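Local coordinates for protein aromatic-amino-acid transaminase TyrB (Burkholderia cenocepacia K56-2Valvano, PDB 4WD2) that probably catalyses pyridoxal-phosphate-dependent transfer of amino groups from aromatic amino acids to 2-oxo acids, as a class I/II aminotransferase, at residues Gln130-His141 with Ser181-Pro192. Sequence-based numbering, arbitrary orientation.
Sequences QVWLSDPSWENH and SIVLLHACCHNP
Strands 131-135 and 182-186 run parallel, their axes 4.7 Å apart at closest and inclined by 22°, paired by I182 N to Q130 O, W132 N to I182 O and L184 N to W132 O. Past W132 the direct bonding gives way to a water that accepts from S134 N, donates to L184 O and also bonds S137 OG. On the face carrying V131 and I182, V131 CG2 packs 3.9 Å from I182 CB. L184 CD1 reaches over one face of the H141 imidazole, 3.7 Å from its centroid and 21° off the normal; W138 CB sits over the opposite face, toward its rim. S137 OG, anti to its backbone nitrogen (chi1 -169°), bridges two histidines, 2.7 Å from H141 ND1 and 2.9 Å from H186 NE2. H190 NE2 donates to S134 OG at 3.0 Å, the oxygen lying in the ring plane; that hydroxyl in turn donates to P136 O, from above the carbonyl plane. Beyond the strands, P136 CG meets P192 CG at 3.9 Å, each proline following a cis peptide. N191 ND2 lies 3.3 Å from W138 CD1 and bonds O3 of the modified lysine at position 254, while H141 NE2 bonds D219. N191 thus reaches the cofactor directly, whereas S137 and H141, acting through D219, are probably outer-shell; the serine-histidine bonds tie S134 and H186 to the loops carrying H190 and S137, probably limiting their movement.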
loop_
_atom_site.group_PDB
_atom_site.type_symbol
_atom_site.label_atom_id
_atom_site.label_comp_id
_atom_site.label_asym_id
_atom_site.label_seq_id
_atom_site.Cartn_x
_atom_site.Cartn_y
_atom_site.Cartn_z
ATOM N N GLN A 130 -8.582 7.057 -22.857
ATOM C CA GLN A 130 -8.088 5.692 -22.907
ATOM C C GLN A 130 -6.574 5.703 -22.705
ATOM O O GLN A 130 -5.949 6.767 -22.728
ATOM C CB GLN A 130 -8.481 5.028 -24.227
ATOM C CG GLN A 130 -9.986 4.999 -24.433
ATOM C CD GLN A 130 -10.406 4.149 -25.606
ATOM O OE1 GLN A 130 -9.576 3.509 -26.250
ATOM N NE2 GLN A 130 -11.707 4.132 -25.892
ATOM N N VAL A 131 -5.984 4.533 -22.485
ATOM C CA VAL A 131 -4.560 4.455 -22.175
ATOM C C VAL A 131 -3.800 3.747 -23.297
ATOM O O VAL A 131 -4.283 2.755 -23.852
ATOM C CB VAL A 131 -4.328 3.733 -20.824
ATOM C CG1 VAL A 131 -2.849 3.480 -20.581
ATOM C CG2 VAL A 131 -4.912 4.547 -19.661
ATOM N N TRP A 132 -2.630 4.281 -23.651
ATOM C CA TRP A 132 -1.759 3.669 -24.658
ATOM C C TRP A 132 -0.393 3.313 -24.068
ATOM O O TRP A 132 0.280 4.176 -23.506
ATOM C CB TRP A 132 -1.572 4.600 -25.858
ATOM C CG TRP A 132 -2.669 4.511 -26.884
ATOM C CD1 TRP A 132 -2.652 3.795 -28.046
ATOM C CD2 TRP A 132 -3.944 5.156 -26.831
ATOM N NE1 TRP A 132 -3.836 3.962 -28.725
ATOM C CE2 TRP A 132 -4.647 4.794 -27.999
ATOM C CE3 TRP A 132 -4.558 6.013 -25.913
ATOM C CZ2 TRP A 132 -5.934 5.257 -28.273
ATOM C CZ3 TRP A 132 -5.834 6.475 -26.185
ATOM C CH2 TRP A 132 -6.509 6.094 -27.355
ATOM N N LEU A 133 0.005 2.043 -24.186
ATOM C CA LEU A 133 1.319 1.569 -23.736
ATOM C C LEU A 133 2.174 1.129 -24.919
ATOM O O LEU A 133 1.669 0.924 -26.014
ATOM C CB LEU A 133 1.200 0.396 -22.752
ATOM C CG LEU A 133 -0.137 -0.090 -22.203
ATOM C CD1 LEU A 133 0.026 -1.461 -21.568
ATOM C CD2 LEU A 133 -0.649 0.880 -21.177
ATOM N N SER A 134 3.467 0.951 -24.682
ATOM C CA SER A 134 4.371 0.508 -25.730
ATOM C C SER A 134 4.150 -0.959 -26.074
ATOM O O SER A 134 3.705 -1.751 -25.243
ATOM C CB SER A 134 5.825 0.737 -25.309
ATOM O OG SER A 134 6.121 0.043 -24.111
ATOM N N ASP A 135 4.464 -1.318 -27.312
ATOM C CA ASP A 135 4.460 -2.716 -27.716
ATOM C C ASP A 135 5.890 -3.235 -27.788
ATOM O O ASP A 135 6.603 -2.919 -28.735
ATOM C CB ASP A 135 3.767 -2.885 -29.072
ATOM C CG ASP A 135 3.954 -4.274 -29.654
ATOM O OD1 ASP A 135 3.920 -5.249 -28.881
ATOM O OD2 ASP A 135 4.137 -4.387 -30.885
ATOM N N PRO A 136 6.326 -4.021 -26.785
ATOM C CA PRO A 136 5.633 -4.450 -25.566
ATOM C C PRO A 136 5.899 -3.502 -24.396
ATOM O O PRO A 136 6.573 -2.490 -24.574
ATOM C CB PRO A 136 6.253 -5.821 -25.299
ATOM C CG PRO A 136 7.677 -5.619 -25.703
ATOM C CD PRO A 136 7.650 -4.661 -26.892
ATOM N N SER A 137 5.387 -3.832 -23.215
ATOM C CA SER A 137 5.643 -3.008 -22.038
ATOM C C SER A 137 5.708 -3.868 -20.779
ATOM O O SER A 137 5.541 -5.081 -20.849
ATOM C CB SER A 137 4.570 -1.928 -21.894
ATOM O OG SER A 137 4.930 -0.975 -20.907
ATOM N N TRP A 138 5.963 -3.231 -19.641
ATOM C CA TRP A 138 5.982 -3.906 -18.343
ATOM C C TRP A 138 4.708 -4.720 -18.154
ATOM O O TRP A 138 3.605 -4.231 -18.405
ATOM C CB TRP A 138 6.133 -2.891 -17.202
ATOM C CG TRP A 138 6.259 -3.519 -15.841
ATOM C CD1 TRP A 138 7.087 -4.541 -15.487
ATOM C CD2 TRP A 138 5.551 -3.151 -14.648
ATOM N NE1 TRP A 138 6.934 -4.843 -14.157
ATOM C CE2 TRP A 138 5.996 -4.002 -13.618
ATOM C CE3 TRP A 138 4.583 -2.188 -14.353
ATOM C CZ2 TRP A 138 5.508 -3.920 -12.310
ATOM C CZ3 TRP A 138 4.096 -2.109 -13.051
ATOM C CH2 TRP A 138 4.563 -2.968 -12.050
ATOM N N GLU A 139 4.876 -5.959 -17.707
ATOM C CA GLU A 139 3.788 -6.928 -17.607
ATOM C C GLU A 139 2.582 -6.477 -16.767
ATOM O O GLU A 139 1.487 -7.011 -16.925
ATOM C CB GLU A 139 4.325 -8.253 -17.042
ATOM C CG GLU A 139 4.982 -8.152 -15.657
ATOM C CD GLU A 139 6.484 -7.893 -15.716
ATOM O OE1 GLU A 139 7.006 -7.612 -16.817
ATOM O OE2 GLU A 139 7.142 -7.975 -14.655
ATOM N N ASN A 140 2.761 -5.498 -15.889
ATOM C CA ASN A 140 1.662 -5.100 -15.017
ATOM C C ASN A 140 1.007 -3.768 -15.385
ATOM O O ASN A 140 0.069 -3.333 -14.720
ATOM C CB ASN A 140 2.153 -5.069 -13.571
ATOM C CG ASN A 140 2.532 -6.456 -13.062
ATOM O OD1 ASN A 140 1.839 -7.439 -13.327
ATOM N ND2 ASN A 140 3.642 -6.540 -12.339
ATOM N N HIS A 141 1.484 -3.139 -16.455
ATOM C CA HIS A 141 0.901 -1.888 -16.938
ATOM C C HIS A 141 -0.551 -2.070 -17.365
ATOM O O HIS A 141 -1.430 -1.317 -16.941
ATOM C CB HIS A 141 1.712 -1.333 -18.110
ATOM C CG HIS A 141 2.862 -0.463 -17.699
ATOM N ND1 HIS A 141 3.959 -0.260 -18.505
ATOM C CD2 HIS A 141 3.071 0.272 -16.580
ATOM C CE1 HIS A 141 4.805 0.558 -17.897
ATOM N NE2 HIS A 141 4.291 0.890 -16.728
ATOM N N SER A 181 -5.662 11.786 -24.194
ATOM C CA SER A 181 -5.249 10.390 -24.203
ATOM C C SER A 181 -4.074 10.196 -23.243
ATOM O O SER A 181 -3.139 10.999 -23.218
ATOM C CB SER A 181 -4.860 9.942 -25.613
ATOM O OG SER A 181 -5.974 9.984 -26.490
ATOM N N ILE A 182 -4.128 9.137 -22.446
ATOM C CA ILE A 182 -3.071 8.865 -21.479
ATOM C C ILE A 182 -2.001 7.981 -22.115
ATOM O O ILE A 182 -2.277 6.857 -22.527
ATOM C CB ILE A 182 -3.628 8.186 -20.209
ATOM C CG1 ILE A 182 -4.659 9.095 -19.535
ATOM C CG2 ILE A 182 -2.491 7.848 -19.249
ATOM C CD1 ILE A 182 -5.613 8.367 -18.602
ATOM N N VAL A 183 -0.776 8.493 -22.198
ATOM C CA VAL A 183 0.295 7.766 -22.866
ATOM C C VAL A 183 1.367 7.336 -21.870
ATOM O O VAL A 183 2.114 8.165 -21.355
ATOM C CB VAL A 183 0.929 8.621 -23.988
ATOM C CG1 VAL A 183 1.957 7.814 -24.770
ATOM C CG2 VAL A 183 -0.149 9.140 -24.920
ATOM N N LEU A 184 1.431 6.036 -21.598
ATOM C CA LEU A 184 2.436 5.479 -20.694
ATOM C C LEU A 184 3.777 5.390 -21.404
ATOM O O LEU A 184 3.901 4.745 -22.451
ATOM C CB LEU A 184 2.022 4.091 -20.190
ATOM C CG LEU A 184 1.350 3.948 -18.821
ATOM C CD1 LEU A 184 1.035 2.483 -18.564
ATOM C CD2 LEU A 184 2.216 4.484 -17.693
ATOM N N LEU A 185 4.781 6.035 -20.831
ATOM C CA LEU A 185 6.102 6.077 -21.443
ATOM C C LEU A 185 7.179 5.650 -20.459
ATOM O O LEU A 185 7.189 6.103 -19.316
ATOM C CB LEU A 185 6.394 7.485 -21.959
ATOM C CG LEU A 185 5.381 8.012 -22.979
ATOM C CD1 LEU A 185 5.258 9.520 -22.895
ATOM C CD2 LEU A 185 5.777 7.582 -24.392
ATOM N N HIS A 186 8.077 4.770 -20.895
ATOM C CA HIS A 186 9.247 4.446 -20.101
ATOM C C HIS A 186 10.227 5.611 -20.223
ATOM O O HIS A 186 10.533 6.053 -21.328
ATOM C CB HIS A 186 9.889 3.139 -20.568
ATOM C CG HIS A 186 9.009 1.937 -20.409
ATOM N ND1 HIS A 186 9.395 0.825 -19.693
ATOM C CD2 HIS A 186 7.768 1.670 -20.883
ATOM C CE1 HIS A 186 8.425 -0.074 -19.725
ATOM N NE2 HIS A 186 7.428 0.413 -20.443
ATOM N N ALA A 187 10.703 6.122 -19.092
ATOM C CA ALA A 187 11.659 7.234 -19.106
ATOM C C ALA A 187 12.988 6.822 -19.734
ATOM O O ALA A 187 13.627 7.598 -20.446
ATOM C CB ALA A 187 11.889 7.753 -17.696
ATOM N N CYS A 188 13.395 5.590 -19.448
ATOM C CA CYS A 188 14.637 5.015 -19.954
ATOM C C CYS A 188 14.682 3.582 -19.447
ATOM O O CYS A 188 13.794 3.180 -18.693
ATOM C CB CYS A 188 15.864 5.795 -19.477
ATOM S SG CYS A 188 16.072 5.786 -17.692
ATOM N N CYS A 189 15.701 2.825 -19.852
ATOM C CA CYS A 189 15.878 1.443 -19.384
ATOM C C CYS A 189 14.604 0.629 -19.571
ATOM O O CYS A 189 14.057 0.073 -18.614
ATOM C CB CYS A 189 16.318 1.430 -17.915
ATOM S SG CYS A 189 17.932 2.235 -17.634
ATOM N N HIS A 190 14.130 0.578 -20.815
ATOM C CA HIS A 190 12.836 -0.019 -21.126
ATOM C C HIS A 190 12.722 -1.455 -20.635
ATOM O O HIS A 190 13.635 -2.261 -20.796
ATOM C CB HIS A 190 12.574 0.031 -22.633
ATOM C CG HIS A 190 11.181 -0.366 -23.017
ATOM N ND1 HIS A 190 10.845 -1.653 -23.378
ATOM C CD2 HIS A 190 10.040 0.359 -23.100
ATOM C CE1 HIS A 190 9.555 -1.704 -23.664
ATOM N NE2 HIS A 190 9.043 -0.498 -23.501
ATOM N N ASN A 191 11.588 -1.750 -20.013
ATOM C CA ASN A 191 11.268 -3.086 -19.552
ATOM C C ASN A 191 10.104 -3.578 -20.402
ATOM O O ASN A 191 9.021 -3.007 -20.350
ATOM C CB ASN A 191 10.923 -3.057 -18.056
ATOM C CG ASN A 191 10.646 -4.436 -17.478
ATOM O OD1 ASN A 191 10.766 -5.441 -18.162
ATOM N ND2 ASN A 191 10.288 -4.483 -16.197
ATOM N N PRO A 192 10.292 -4.668 -21.160
ATOM C CA PRO A 192 11.357 -5.670 -21.140
ATOM C C PRO A 192 12.470 -5.568 -22.188
ATOM O O PRO A 192 13.349 -6.429 -22.157
ATOM C CB PRO A 192 10.572 -6.957 -21.385
ATOM C CG PRO A 192 9.542 -6.528 -22.380
ATOM C CD PRO A 192 9.176 -5.103 -22.018
HETATM O O HOH W 1 -8.322 8.911 -25.289
HETATM O O HOH W 2 4.470 1.790 -21.942
HETATM O O HOH W 3 9.754 -6.994 -14.405
#